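Local coordinates for maleylacetoacetate isomerase (Anaeromyxobacter dehalogenans, PDB 4IGJ), which probably isomerises maleylacetoacetate with the help of glutathione, as a zeta-class member of the glutathione transferase superfamily, at residues R38-L43 / L48-R53; Q92-L97 / A122-V127; F157-G162 / Y195-F200; R141-R144 / G149-R152. All coordinates share one frame; numbering follows the deposited sequence.

Interaction 1: R38-L43 / L48-R53; sequences RVRLGL and LAYEYR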
loop_
_atom_site.group_PDB
_atom_site.type_symbol
_atom_site.label_atom_id
_atom_site.label_comp_id
_atom_site.label_asym_id
_atom_site.label_seq_id
_atom_site.Cartn_x
_atom_site.Cartn_y
_atom_site.Cartn_z
ATOM N N ARG A 38 -2.329 -8.790 -9.559
ATOM C CA ARG A 38 -1.330 -9.091 -8.531
ATOM C C ARG A 38 -1.677 -10.377 -7.811
ATOM O O ARG A 38 -0.801 -11.215 -7.564
ATOM C CB ARG A 38 -1.237 -7.972 -7.494
ATOM C CG ARG A 38 -0.928 -6.590 -8.070
ATOM C CD ARG A 38 -1.412 -5.546 -7.098
ATOM N NE ARG A 38 -1.196 -4.181 -7.553
ATOM C CZ ARG A 38 -1.664 -3.116 -6.909
ATOM N NH1 ARG A 38 -2.388 -3.269 -5.808
ATOM N NH2 ARG A 38 -1.429 -1.892 -7.384
ATOM N N VAL A 39 -2.953 -10.530 -7.468
ATOM C CA VAL A 39 -3.403 -11.721 -6.762
ATOM C C VAL A 39 -3.355 -12.960 -7.661
ATOM O O VAL A 39 -2.917 -14.030 -7.221
ATOM C CB VAL A 39 -4.774 -11.506 -6.100
ATOM C CG1 VAL A 39 -5.237 -12.773 -5.389
ATOM C CG2 VAL A 39 -4.677 -10.346 -5.100
ATOM N N ARG A 40 -3.744 -12.806 -8.924
ATOM C CA ARG A 40 -3.630 -13.901 -9.886
ATOM C C ARG A 40 -2.185 -14.378 -9.996
ATOM O O ARG A 40 -1.930 -15.575 -10.121
ATOM C CB ARG A 40 -4.153 -13.479 -11.263
ATOM C CG ARG A 40 -5.620 -13.128 -11.265
ATOM C CD ARG A 40 -6.197 -13.140 -12.678
ATOM N NE ARG A 40 -5.541 -12.196 -13.584
ATOM C CZ ARG A 40 -6.024 -10.999 -13.916
ATOM N NH1 ARG A 40 -7.173 -10.558 -13.405
ATOM N NH2 ARG A 40 -5.343 -10.237 -14.763
ATOM N N LEU A 41 -1.238 -13.447 -9.947
ATOM C CA LEU A 41 0.173 -13.806 -9.974
ATOM C C LEU A 41 0.596 -14.577 -8.726
ATOM O O LEU A 41 1.299 -15.583 -8.828
ATOM C CB LEU A 41 1.041 -12.564 -10.173
ATOM C CG LEU A 41 1.023 -12.069 -11.620
ATOM C CD1 LEU A 41 1.683 -10.703 -11.686
ATOM C CD2 LEU A 41 1.747 -13.064 -12.508
ATOM N N GLY A 42 0.149 -14.133 -7.555
ATOM C CA GLY A 42 0.474 -14.842 -6.331
ATOM C C GLY A 42 -0.059 -16.263 -6.368
ATOM O O GLY A 42 0.645 -17.195 -5.984
ATOM N N LEU A 43 -1.297 -16.423 -6.832
ATOM C CA LEU A 43 -1.918 -17.746 -6.928
ATOM C C LEU A 43 -1.167 -18.641 -7.914
ATOM O O LEU A 43 -0.875 -19.812 -7.620
ATOM C CB LEU A 43 -3.378 -17.599 -7.337
ATOM C CG LEU A 43 -4.243 -16.930 -6.272
ATOM C CD1 LEU A 43 -5.536 -16.384 -6.879
ATOM C CD2 LEU A 43 -4.542 -17.891 -5.123
ATOM N N LEU A 48 -1.575 -22.628 -7.043
ATOM C CA LEU A 48 -2.859 -22.809 -6.381
ATOM C C LEU A 48 -4.018 -22.684 -7.355
ATOM O O LEU A 48 -4.175 -21.659 -8.031
ATOM C CB LEU A 48 -3.016 -21.786 -5.249
ATOM C CG LEU A 48 -1.944 -21.828 -4.162
ATOM C CD1 LEU A 48 -2.090 -20.642 -3.221
ATOM C CD2 LEU A 48 -2.006 -23.138 -3.380
ATOM N N ALA A 49 -4.841 -23.723 -7.428
ATOM C CA ALA A 49 -6.008 -23.668 -8.286
ATOM C C ALA A 49 -7.072 -22.801 -7.637
ATOM O O ALA A 49 -7.179 -22.743 -6.407
ATOM C CB ALA A 49 -6.547 -25.070 -8.542
ATOM N N TYR A 50 -7.862 -22.129 -8.465
ATOM C CA TYR A 50 -8.940 -21.299 -7.961
ATOM C C TYR A 50 -10.039 -21.125 -9.002
ATOM O O TYR A 50 -9.779 -21.217 -10.205
ATOM C CB TYR A 50 -8.408 -19.935 -7.505
ATOM C CG TYR A 50 -7.840 -19.066 -8.610
ATOM C CD1 TYR A 50 -8.619 -18.104 -9.232
ATOM C CD2 TYR A 50 -6.523 -19.205 -9.020
ATOM C CE1 TYR A 50 -8.093 -17.307 -10.234
ATOM C CE2 TYR A 50 -5.989 -18.419 -10.017
ATOM C CZ TYR A 50 -6.778 -17.469 -10.616
ATOM O OH TYR A 50 -6.236 -16.684 -11.601
ATOM N N GLU A 51 -11.258 -20.887 -8.528
ATOM C CA GLU A 51 -12.375 -20.538 -9.410
ATOM C C GLU A 51 -12.343 -19.058 -9.753
ATOM O O GLU A 51 -12.134 -18.216 -8.880
ATOM C CB GLU A 51 -13.708 -20.849 -8.744
ATOM C CG GLU A 51 -13.883 -22.291 -8.342
ATOM C CD GLU A 51 -15.247 -22.545 -7.737
ATOM O OE1 GLU A 51 -15.660 -23.722 -7.679
ATOM O OE2 GLU A 51 -15.905 -21.563 -7.321
ATOM N N TYR A 52 -12.564 -18.741 -11.021
ATOM C CA TYR A 52 -12.581 -17.355 -11.462
ATOM C C TYR A 52 -14.017 -16.856 -11.457
ATOM O O TYR A 52 -14.871 -17.409 -12.159
ATOM C CB TYR A 52 -11.992 -17.242 -12.867
ATOM C CG TYR A 52 -11.691 -15.824 -13.317
ATOM C CD1 TYR A 52 -10.405 -15.320 -13.246
ATOM C CD2 TYR A 52 -12.681 -15.007 -13.839
ATOM C CE1 TYR A 52 -10.111 -14.032 -13.663
ATOM C CE2 TYR A 52 -12.403 -13.711 -14.252
ATOM C CZ TYR A 52 -11.114 -13.231 -14.166
ATOM O OH TYR A 52 -10.817 -11.949 -14.581
ATOM N N ARG A 53 -14.295 -15.826 -10.664
ATOM C CA ARG A 53 -15.606 -15.186 -10.685
ATOM C C ARG A 53 -15.428 -13.795 -11.270
ATOM O O ARG A 53 -14.865 -12.901 -10.629
ATOM C CB ARG A 53 -16.216 -15.100 -9.280
ATOM C CG ARG A 53 -17.748 -14.831 -9.239
ATOM C CD ARG A 53 -18.153 -13.394 -9.616
ATOM N NE ARG A 53 -19.509 -13.057 -9.177
ATOM C CZ ARG A 53 -20.155 -11.945 -9.521
ATOM N NH1 ARG A 53 -19.578 -11.055 -10.315
ATOM N NH2 ARG A 53 -21.386 -11.724 -9.075
HETATM O O HOH W 1 -3.568 -16.821 -12.183
HETATM O O HOH W 2 -2.094 -21.413 -10.027
#
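L43 and L48 face each other where helix 34-45 turns back toward strand 51-54, their CA atoms 5.2 Å apart, and the chain is tied there by a single backbone bond: L48 N gives its hydrogen to L43 O over 3.0 Å in a nearly straight line (171°). This is the second half of the beta-alpha-beta crossover formed by strand 24-29, helix 34-45 and strand 51-54 in the thioredoxin-like N-terminal domain of the glutathione transferases. L43 O also accepts a hydrogen from water 2, which donates a second one to L48 O, so one water braces the turn beside the direct bond.

The side chains pack the helix against the segment leading into the strand. L43 lays CD1 over one face of the Y50 ring as a CH-pi contact, 3.8 Å from the ring centroid and 15° off its normal, while its other methyl, CD2, meets L48 CD1. The CG of Y50 sits between its own backbone N and carbonyl carbon (chi1 65°), a torsion that turns the ring back toward the helix. An alanine at Y50 is likely to leave L43 CD1 without its aromatic lid and water 1 without its phenolic partner. R40 runs its aliphatic chain past the phenol, then bends at chi3; its guanidinium is bound elsewhere, to S29 OG and to the backbone oxygens of Y30, W31 and A226. Water 1 donates to R40 O and lies 2.7 Å from Y50 OH, to which it is hydrogen-bonded.

Interaction 2: Q92-L97 / A122-V127; sequences QSMAIL and ALAEHV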
loop_
_atom_site.group_PDB
_atom_site.type_symbol
_atom_site.label_atom_id
_atom_site.label_comp_id
_atom_site.label_asym_id
_atom_site.label_seq_id
_atom_site.Cartn_x
_atom_site.Cartn_y
_atom_site.Cartn_z
ATOM N N GLN A 92 -7.979 -6.398 -0.235
ATOM C CA GLN A 92 -6.720 -5.638 -0.356
ATOM C C GLN A 92 -5.597 -6.526 -0.849
ATOM O O GLN A 92 -5.212 -7.481 -0.181
ATOM C CB GLN A 92 -6.322 -4.917 0.937
ATOM C CG GLN A 92 -7.148 -3.677 1.238
ATOM C CD GLN A 92 -6.816 -2.492 0.324
ATOM O OE1 GLN A 92 -5.757 -2.442 -0.304
ATOM N NE2 GLN A 92 -7.728 -1.534 0.255
ATOM N N SER A 93 -5.072 -6.214 -2.027
ATOM C CA SER A 93 -4.069 -7.076 -2.655
ATOM C C SER A 93 -2.900 -7.461 -1.744
ATOM O O SER A 93 -2.498 -8.623 -1.715
ATOM C CB SER A 93 -3.554 -6.484 -3.978
ATOM O OG SER A 93 -2.807 -5.284 -3.768
ATOM N N MET A 94 -2.363 -6.516 -0.981
ATOM C CA MET A 94 -1.198 -6.834 -0.163
ATOM C C MET A 94 -1.570 -7.744 0.988
ATOM O O MET A 94 -0.817 -8.658 1.319
ATOM C CB MET A 94 -0.502 -5.577 0.355
ATOM C CG MET A 94 0.897 -5.857 0.915
ATOM S SD MET A 94 2.068 -6.180 -0.414
ATOM C CE MET A 94 3.577 -6.522 0.498
ATOM N N ALA A 95 -2.741 -7.526 1.583
ATOM C CA ALA A 95 -3.200 -8.392 2.669
ATOM C C ALA A 95 -3.465 -9.805 2.160
ATOM O O ALA A 95 -3.123 -10.785 2.829
ATOM C CB ALA A 95 -4.457 -7.825 3.325
ATOM N N ILE A 96 -4.052 -9.916 0.970
ATOM C CA ILE A 96 -4.316 -11.214 0.354
ATOM C C ILE A 96 -3.007 -11.934 0.062
ATOM O O ILE A 96 -2.848 -13.117 0.389
ATOM C CB ILE A 96 -5.120 -11.062 -0.955
ATOM C CG1 ILE A 96 -6.511 -10.494 -0.668
ATOM C CG2 ILE A 96 -5.215 -12.417 -1.682
ATOM C CD1 ILE A 96 -7.227 -10.007 -1.927
ATOM N N LEU A 97 -2.049 -11.234 -0.543
ATOM C CA LEU A 97 -0.761 -11.849 -0.855
ATOM C C LEU A 97 0.016 -12.267 0.391
ATOM O O LEU A 97 0.647 -13.330 0.394
ATOM C CB LEU A 97 0.078 -10.929 -1.746
ATOM C CG LEU A 97 -0.467 -10.807 -3.177
ATOM C CD1 LEU A 97 0.084 -9.569 -3.874
ATOM C CD2 LEU A 97 -0.148 -12.063 -3.993
ATOM N N ALA A 122 8.854 -2.949 0.396
ATOM C CA ALA A 122 8.970 -1.558 -0.032
ATOM C C ALA A 122 8.738 -1.413 -1.532
ATOM O O ALA A 122 8.050 -0.491 -1.957
ATOM C CB ALA A 122 10.319 -0.959 0.365
ATOM N N LEU A 123 9.321 -2.313 -2.323
ATOM C CA LEU A 123 9.109 -2.296 -3.773
ATOM C C LEU A 123 7.630 -2.466 -4.089
ATOM O O LEU A 123 7.074 -1.747 -4.927
ATOM C CB LEU A 123 9.934 -3.392 -4.445
ATOM C CG LEU A 123 11.442 -3.180 -4.332
ATOM C CD1 LEU A 123 12.190 -4.390 -4.869
ATOM C CD2 LEU A 123 11.848 -1.946 -5.096
ATOM N N ALA A 124 6.981 -3.389 -3.384
ATOM C CA ALA A 124 5.552 -3.616 -3.578
ATOM C C ALA A 124 4.751 -2.371 -3.237
ATOM O O ALA A 124 3.850 -1.972 -3.988
ATOM C CB ALA A 124 5.083 -4.800 -2.741
ATOM N N GLU A 125 5.081 -1.754 -2.105
ATOM C CA GLU A 125 4.334 -0.591 -1.647
ATOM C C GLU A 125 4.548 0.653 -2.511
ATOM O O GLU A 125 3.632 1.465 -2.641
ATOM C CB GLU A 125 4.608 -0.298 -0.167
ATOM C CG GLU A 125 4.088 -1.369 0.810
ATOM C CD GLU A 125 2.561 -1.427 0.935
ATOM O OE1 GLU A 125 1.839 -0.661 0.252
ATOM O OE2 GLU A 125 2.075 -2.246 1.750
ATOM N N HIS A 126 5.719 0.781 -3.131
ATOM C CA HIS A 126 5.925 1.852 -4.109
ATOM C C HIS A 126 4.841 1.821 -5.174
ATOM O O HIS A 126 4.383 2.866 -5.639
ATOM C CB HIS A 126 7.297 1.724 -4.774
ATOM C CG HIS A 126 8.422 2.292 -3.964
ATOM N ND1 HIS A 126 8.414 3.585 -3.483
ATOM C CD2 HIS A 126 9.594 1.747 -3.561
ATOM C CE1 HIS A 126 9.531 3.810 -2.816
ATOM N NE2 HIS A 126 10.265 2.709 -2.847
ATOM N N VAL A 127 4.417 0.623 -5.559
ATOM C CA VAL A 127 3.312 0.492 -6.500
ATOM C C VAL A 127 1.952 0.582 -5.800
ATOM O O VAL A 127 1.095 1.391 -6.173
ATOM C CB VAL A 127 3.431 -0.828 -7.287
ATOM C CG1 VAL A 127 2.274 -0.981 -8.255
ATOM C CG2 VAL A 127 4.758 -0.885 -8.039
#
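The interface between the two domains of the glutathione transferase fold is crossed here, helix 93-103 of the thioredoxin-like N-terminal part meeting helix 114-128 of the all-helical C-terminal part. M94 and A124 come closest along the backbones, with 8.2 Å between their CA atoms, and one long side chain spans the gap. The CG of M94 stands anti to the backbone N (chi1 -166°) and the chain bends at chi2, which brings its thioether end against A124. There the terminal methyl CE lies 4.0 Å from A124 CB, and SD is almost as near to the same carbon. The small alanine thus takes the end of the methionine in an apolar, van der Waals contact.

E125, one residue on, swings its carboxylate back toward the methionine by its own bend at chi2. The buried region borders the glutathione site: S93, which binds glutathione, holds its OG in hydrogen bonds with R38 NH1 and Y189 OH, and the side chain of M94 also packs on N128, another glutathione-binding residue. The second subunit closes in as well, for E125 of that chain touches M94 and brings its OE2 close to the OE2 of E125 in this one; such a meeting of carboxylates would probably favour protonation of one of them. Within the chain, E125 OE2 approaches the methylene CG of M94 to 3.9 Å.

Interaction 3: F157-G162 / Y195-F200; sequences FFIARG and YNARRF. With SO4 (sulfate ion), chain C.
The F200 ring takes the methyl end of I159 at a slant, nearest CD2: CD1 of the isoleucine lies 3.5 Å from F200 CD2 and 4.0 Å from F200 CE2. The two side chains cross at about a right angle. On the far side of helix 150-171 two neighbouring rings of the same helix meet, with F157 CD2 over the centre of the F158 ring, 3.7 Å above its plane, and F158 CD2 lying in turn at the edge of the F157 ring.

I159 works with both branches. Its CG1 points anti to the carbonyl carbon (chi1 -65°), carrying CD1 out to the phenylalanine, whereas CG2 rests on A197 CB at 3.8 Å, where the backbones come nearest, with 6.5 Å between the CA atoms of I159 and A197. The contact therefore packs helix 150-171 against the C-terminal end of helix 185-199 in the all-helical C-terminal domain of the glutathione transferase fold. F200 is the first residue to leave helical backbone angles; R152 and A155 of helix 150-171 also touch its ring.

N196, on the same helix as A197, looks toward the glutathione site. Its ND2 is hydrogen-bonded to Q135 OE1 and makes a weak, bent bond to O2 of a sulfate ion, 3.2 Å long with an N-H...O angle of 122°. The sulfate, probably from the crystallisation liquor, is held further by S34 OG, Q132 NE2 and Q135 NE2; of these, Q132 is a glutathione-binding residue.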
loop_
_atom_site.group_PDB
_atom_site.type_symbol
_atom_site.label_atom_id
_atom_site.label_comp_id
_atom_site.label_asym_id
_atom_site.label_seq_id
_atom_site.Cartn_x
_atom_site.Cartn_y
_atom_site.Cartn_z
ATOM N N PHE A 157 2.207 11.176 -15.582
ATOM C CA PHE A 157 3.092 11.863 -14.653
ATOM C C PHE A 157 3.369 11.013 -13.415
ATOM O O PHE A 157 4.520 10.841 -13.013
ATOM C CB PHE A 157 2.505 13.212 -14.232
ATOM C CG PHE A 157 3.316 13.910 -13.178
ATOM C CD1 PHE A 157 4.426 14.666 -13.522
ATOM C CD2 PHE A 157 2.981 13.789 -11.834
ATOM C CE1 PHE A 157 5.179 15.300 -12.547
ATOM C CE2 PHE A 157 3.732 14.426 -10.851
ATOM C CZ PHE A 157 4.831 15.179 -11.212
ATOM N N PHE A 158 2.306 10.501 -12.806
ATOM C CA PHE A 158 2.457 9.770 -11.553
ATOM C C PHE A 158 3.024 8.370 -11.745
ATOM O O PHE A 158 3.790 7.886 -10.913
ATOM C CB PHE A 158 1.145 9.755 -10.767
ATOM C CG PHE A 158 0.881 11.039 -10.035
ATOM C CD1 PHE A 158 1.597 11.346 -8.883
ATOM C CD2 PHE A 158 -0.064 11.941 -10.493
ATOM C CE1 PHE A 158 1.375 12.531 -8.212
ATOM C CE2 PHE A 158 -0.295 13.128 -9.822
ATOM C CZ PHE A 158 0.430 13.422 -8.680
ATOM N N ILE A 159 2.673 7.719 -12.847
ATOM C CA ILE A 159 3.283 6.433 -13.150
ATOM C C ILE A 159 4.788 6.567 -13.412
ATOM O O ILE A 159 5.578 5.782 -12.888
ATOM C CB ILE A 159 2.566 5.740 -14.325
ATOM C CG1 ILE A 159 1.127 5.383 -13.919
ATOM C CG2 ILE A 159 3.339 4.510 -14.783
ATOM C CD1 ILE A 159 0.269 4.854 -15.063
ATOM N N ALA A 160 5.181 7.572 -14.199
ATOM C CA ALA A 160 6.593 7.814 -14.491
ATOM C C ALA A 160 7.356 8.075 -13.198
ATOM O O ALA A 160 8.448 7.538 -12.988
ATOM C CB ALA A 160 6.754 8.992 -15.455
ATOM N N ARG A 161 6.773 8.910 -12.343
ATOM C CA ARG A 161 7.349 9.211 -11.037
ATOM C C ARG A 161 7.587 7.934 -10.232
ATOM O O ARG A 161 8.670 7.731 -9.666
ATOM C CB ARG A 161 6.421 10.152 -10.269
ATOM C CG ARG A 161 6.859 10.431 -8.852
ATOM C CD ARG A 161 6.157 11.654 -8.294
ATOM N NE ARG A 161 6.864 12.175 -7.134
ATOM C CZ ARG A 161 7.746 13.164 -7.193
ATOM N NH1 ARG A 161 8.016 13.746 -8.354
ATOM N NH2 ARG A 161 8.352 13.580 -6.091
ATOM N N GLY A 162 6.574 7.074 -10.192
ATOM C CA GLY A 162 6.676 5.798 -9.505
ATOM C C GLY A 162 7.707 4.851 -10.102
ATOM O O GLY A 162 8.467 4.220 -9.375
ATOM N N TYR A 195 2.286 -2.772 -17.456
ATOM C CA TYR A 195 1.200 -2.899 -18.421
ATOM C C TYR A 195 0.355 -1.619 -18.425
ATOM O O TYR A 195 -0.029 -1.120 -19.488
ATOM C CB TYR A 195 0.356 -4.125 -18.076
ATOM C CG TYR A 195 -0.950 -4.309 -18.839
ATOM C CD1 TYR A 195 -1.048 -5.224 -19.880
ATOM C CD2 TYR A 195 -2.100 -3.622 -18.465
ATOM C CE1 TYR A 195 -2.261 -5.409 -20.548
ATOM C CE2 TYR A 195 -3.296 -3.798 -19.127
ATOM C CZ TYR A 195 -3.373 -4.693 -20.161
ATOM O OH TYR A 195 -4.585 -4.866 -20.808
ATOM N N ASN A 196 0.069 -1.067 -17.251
ATOM C CA ASN A 196 -0.709 0.168 -17.199
ATOM C C ASN A 196 0.063 1.352 -17.777
ATOM O O ASN A 196 -0.524 2.204 -18.445
ATOM C CB ASN A 196 -1.191 0.446 -15.769
ATOM C CG ASN A 196 -2.390 -0.399 -15.380
ATOM O OD1 ASN A 196 -2.811 -1.282 -16.121
ATOM N ND2 ASN A 196 -2.932 -0.139 -14.194
ATOM N N ALA A 197 1.372 1.390 -17.543
ATOM C CA ALA A 197 2.237 2.411 -18.125
ATOM C C ALA A 197 2.102 2.404 -19.643
ATOM O O ALA A 197 1.940 3.460 -20.261
ATOM C CB ALA A 197 3.684 2.188 -17.731
ATOM N N ARG A 198 2.150 1.214 -20.236
ATOM C CA ARG A 198 2.024 1.084 -21.688
ATOM C C ARG A 198 0.649 1.541 -22.155
ATOM O O ARG A 198 0.536 2.278 -23.133
ATOM C CB ARG A 198 2.312 -0.355 -22.134
ATOM C CG ARG A 198 3.762 -0.764 -21.943
ATOM C CD ARG A 198 4.039 -2.169 -22.440
ATOM N NE ARG A 198 5.314 -2.661 -21.928
ATOM C CZ ARG A 198 5.431 -3.507 -20.908
ATOM N NH1 ARG A 198 4.347 -3.979 -20.312
ATOM N NH2 ARG A 198 6.635 -3.895 -20.502
ATOM N N ARG A 199 -0.391 1.128 -21.439
ATOM C CA ARG A 199 -1.768 1.512 -21.735
ATOM C C ARG A 199 -1.878 3.030 -21.894
ATOM O O ARG A 199 -2.553 3.526 -22.805
ATOM C CB ARG A 199 -2.668 1.039 -20.594
ATOM C CG ARG A 199 -4.154 1.187 -20.812
ATOM C CD ARG A 199 -4.884 0.141 -19.971
ATOM N NE ARG A 199 -6.331 0.202 -20.116
ATOM C CZ ARG A 199 -7.120 0.984 -19.387
ATOM N NH1 ARG A 199 -6.602 1.784 -18.461
ATOM N NH2 ARG A 199 -8.427 0.974 -19.589
ATOM N N PHE A 200 -1.188 3.759 -21.020
ATOM C CA PHE A 200 -1.261 5.216 -20.985
ATOM C C PHE A 200 -0.243 5.876 -21.907
ATOM O O PHE A 200 -0.103 7.097 -21.909
ATOM C CB PHE A 200 -1.085 5.720 -19.548
ATOM C CG PHE A 200 -2.277 5.470 -18.674
ATOM C CD1 PHE A 200 -3.495 6.064 -18.969
ATOM C CD2 PHE A 200 -2.183 4.658 -17.552
ATOM C CE1 PHE A 200 -4.608 5.836 -18.170
ATOM C CE2 PHE A 200 -3.290 4.424 -16.744
ATOM C CZ PHE A 200 -4.503 5.017 -17.053
HETATM S S SO4 C . -6.188 -0.234 -12.619
HETATM O O1 SO4 C . -5.968 0.531 -13.832
HETATM O O2 SO4 C . -5.042 -0.061 -11.731
HETATM O O3 SO4 C . -6.347 -1.631 -12.986
HETATM O O4 SO4 C . -7.408 0.223 -11.974
#

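Interaction 4: R141-R144 / G149-R152; sequences RMLR and GWDR
R144 and D151 make the ionic part of this contact between two helices consecutive in the chain, which joins the end of helix 137-146 to the first turn of helix 150-171 in the C-terminal domain. R144 NH2 donates to D151 OD2 over 3.1 Å in a salt bridge bent to 145°. The bond is off-plane at the carboxylate, met from above, 42° out of its plane, while the oxygen lies near the guanidinium plane, at its edge. The CG of R144 stands between its backbone N and carbonyl carbon (chi1 70°), and from there the chain runs extended to NE, lying alongside the carboxylate so that CD is 3.5 Å from D151 OD2. One face of the guanidinium is covered by the CA of R141, a turn earlier.

Apolar packing lies beneath. L143 sets CB 4.0 Å from D151 CB, and its methyl CD2 meets W150 CZ3 at 3.9 Å. W150 also meets W154 edge to face, and its indole forms a cation-pi pair with K146 of the second subunit, so this packing runs on into the dimer.

An asparagine at D151 would probably leave the R144 guanidinium without its countercharge, and that arm freer to turn. The contact thus pairs a charged bridge at the exposed arginine with apolar packing on the L143 side; exposure to solvent would probably weaken the bridge.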
loop_
_atom_site.group_PDB
_atom_site.type_symbol
_atom_site.label_atom_id
_atom_site.label_comp_id
_atom_site.label_asym_id
_atom_site.label_seq_id
_atom_site.Cartn_x
_atom_site.Cartn_y
_atom_site.Cartn_z
ATOM N N ARG A 141 -11.558 9.346 -13.547
ATOM C CA ARG A 141 -12.867 9.838 -13.969
ATOM C C ARG A 141 -13.112 11.252 -13.466
ATOM O O ARG A 141 -13.552 12.117 -14.225
ATOM C CB ARG A 141 -13.994 8.911 -13.506
ATOM C CG ARG A 141 -15.381 9.510 -13.743
ATOM C CD ARG A 141 -16.492 8.465 -13.756
ATOM N NE ARG A 141 -16.494 7.633 -12.558
ATOM C CZ ARG A 141 -16.316 6.317 -12.568
ATOM N NH1 ARG A 141 -16.126 5.684 -13.717
ATOM N NH2 ARG A 141 -16.331 5.629 -11.433
ATOM N N MET A 142 -12.815 11.492 -12.192
ATOM C CA MET A 142 -13.053 12.807 -11.607
ATOM C C MET A 142 -12.138 13.863 -12.218
ATOM O O MET A 142 -12.526 15.021 -12.367
ATOM C CB MET A 142 -12.933 12.758 -10.084
ATOM C CG MET A 142 -14.204 12.287 -9.402
ATOM S SD MET A 142 -13.943 11.778 -7.698
ATOM C CE MET A 142 -13.696 13.362 -6.896
ATOM N N LEU A 143 -10.932 13.456 -12.601
ATOM C CA LEU A 143 -10.011 14.354 -13.286
ATOM C C LEU A 143 -10.544 14.795 -14.650
ATOM O O LEU A 143 -10.562 15.988 -14.953
ATOM C CB LEU A 143 -8.643 13.693 -13.461
ATOM C CG LEU A 143 -7.854 13.468 -12.174
ATOM C CD1 LEU A 143 -6.645 12.612 -12.465
ATOM C CD2 LEU A 143 -7.437 14.787 -11.539
ATOM N N ARG A 144 -10.969 13.845 -15.475
ATOM C CA ARG A 144 -11.421 14.201 -16.819
ATOM C C ARG A 144 -12.825 14.802 -16.809
ATOM O O ARG A 144 -13.234 15.444 -17.777
ATOM C CB ARG A 144 -11.317 13.020 -17.789
ATOM C CG ARG A 144 -12.301 11.907 -17.539
ATOM C CD ARG A 144 -12.134 10.792 -18.562
ATOM N NE ARG A 144 -12.979 9.648 -18.233
ATOM C CZ ARG A 144 -12.579 8.598 -17.525
ATOM N NH1 ARG A 144 -13.429 7.609 -17.273
ATOM N NH2 ARG A 144 -11.332 8.531 -17.067
ATOM N N GLY A 149 -9.285 15.309 -20.975
ATOM C CA GLY A 149 -7.977 14.896 -21.451
ATOM C C GLY A 149 -6.929 14.755 -20.362
ATOM O O GLY A 149 -5.964 14.000 -20.509
ATOM N N TRP A 150 -7.126 15.467 -19.256
ATOM C CA TRP A 150 -6.073 15.612 -18.257
ATOM C C TRP A 150 -5.779 14.341 -17.462
ATOM O O TRP A 150 -4.671 14.186 -16.942
ATOM C CB TRP A 150 -6.371 16.781 -17.313
ATOM C CG TRP A 150 -5.146 17.287 -16.609
ATOM C CD1 TRP A 150 -3.939 17.581 -17.176
ATOM C CD2 TRP A 150 -5.005 17.553 -15.207
ATOM N NE1 TRP A 150 -3.055 18.011 -16.211
ATOM C CE2 TRP A 150 -3.687 18.003 -14.995
ATOM C CE3 TRP A 150 -5.867 17.458 -14.110
ATOM C CZ2 TRP A 150 -3.214 18.361 -13.730
ATOM C CZ3 TRP A 150 -5.393 17.815 -12.854
ATOM C CH2 TRP A 150 -4.082 18.255 -12.676
ATOM N N ASP A 151 -6.751 13.439 -17.379
ATOM C CA ASP A 151 -6.552 12.189 -16.637
ATOM C C ASP A 151 -5.373 11.369 -17.170
ATOM O O ASP A 151 -4.630 10.758 -16.399
ATOM C CB ASP A 151 -7.824 11.342 -16.628
ATOM C CG ASP A 151 -8.275 10.933 -18.017
ATOM O OD1 ASP A 151 -8.138 11.746 -18.954
ATOM O OD2 ASP A 151 -8.779 9.799 -18.168
ATOM N N ARG A 152 -5.181 11.365 -18.482
ATOM C CA ARG A 152 -4.093 10.586 -19.056
ATOM C C ARG A 152 -2.718 11.238 -18.875
ATOM O O ARG A 152 -1.715 10.546 -18.683
ATOM C CB ARG A 152 -4.411 10.235 -20.513
ATOM C CG ARG A 152 -5.763 9.535 -20.633
ATOM C CD ARG A 152 -6.070 9.049 -22.041
ATOM N NE ARG A 152 -5.176 7.977 -22.478
ATOM C CZ ARG A 152 -5.313 6.699 -22.133
ATOM N NH1 ARG A 152 -6.302 6.326 -21.333
ATOM N NH2 ARG A 152 -4.462 5.789 -22.585
#

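Interactions 2 and 3 are buried, 2 lying nearest the chain's centre; 1 and 4 are partly buried, and interaction 4, at 22 Å from that centre, is the one contact with a salt bridge between its segments. Interaction 1 joins helix 34-45 to the chain leading into strand 51-54 by a backbone bond, water bridges and a leucine-tyrosine CH-pi contact; interactions 2 and 3 join helices almost wholly by apolar packing. Interactions 1 and 2 touch directly, V39 packing on I96 and G42 on L97. Interactions 3 and 4 share helix 150-171 and meet where F200 packs on R152. The second subunit reaches interactions 2, 3 and 4 but leaves the two segments of interaction 1 untouched.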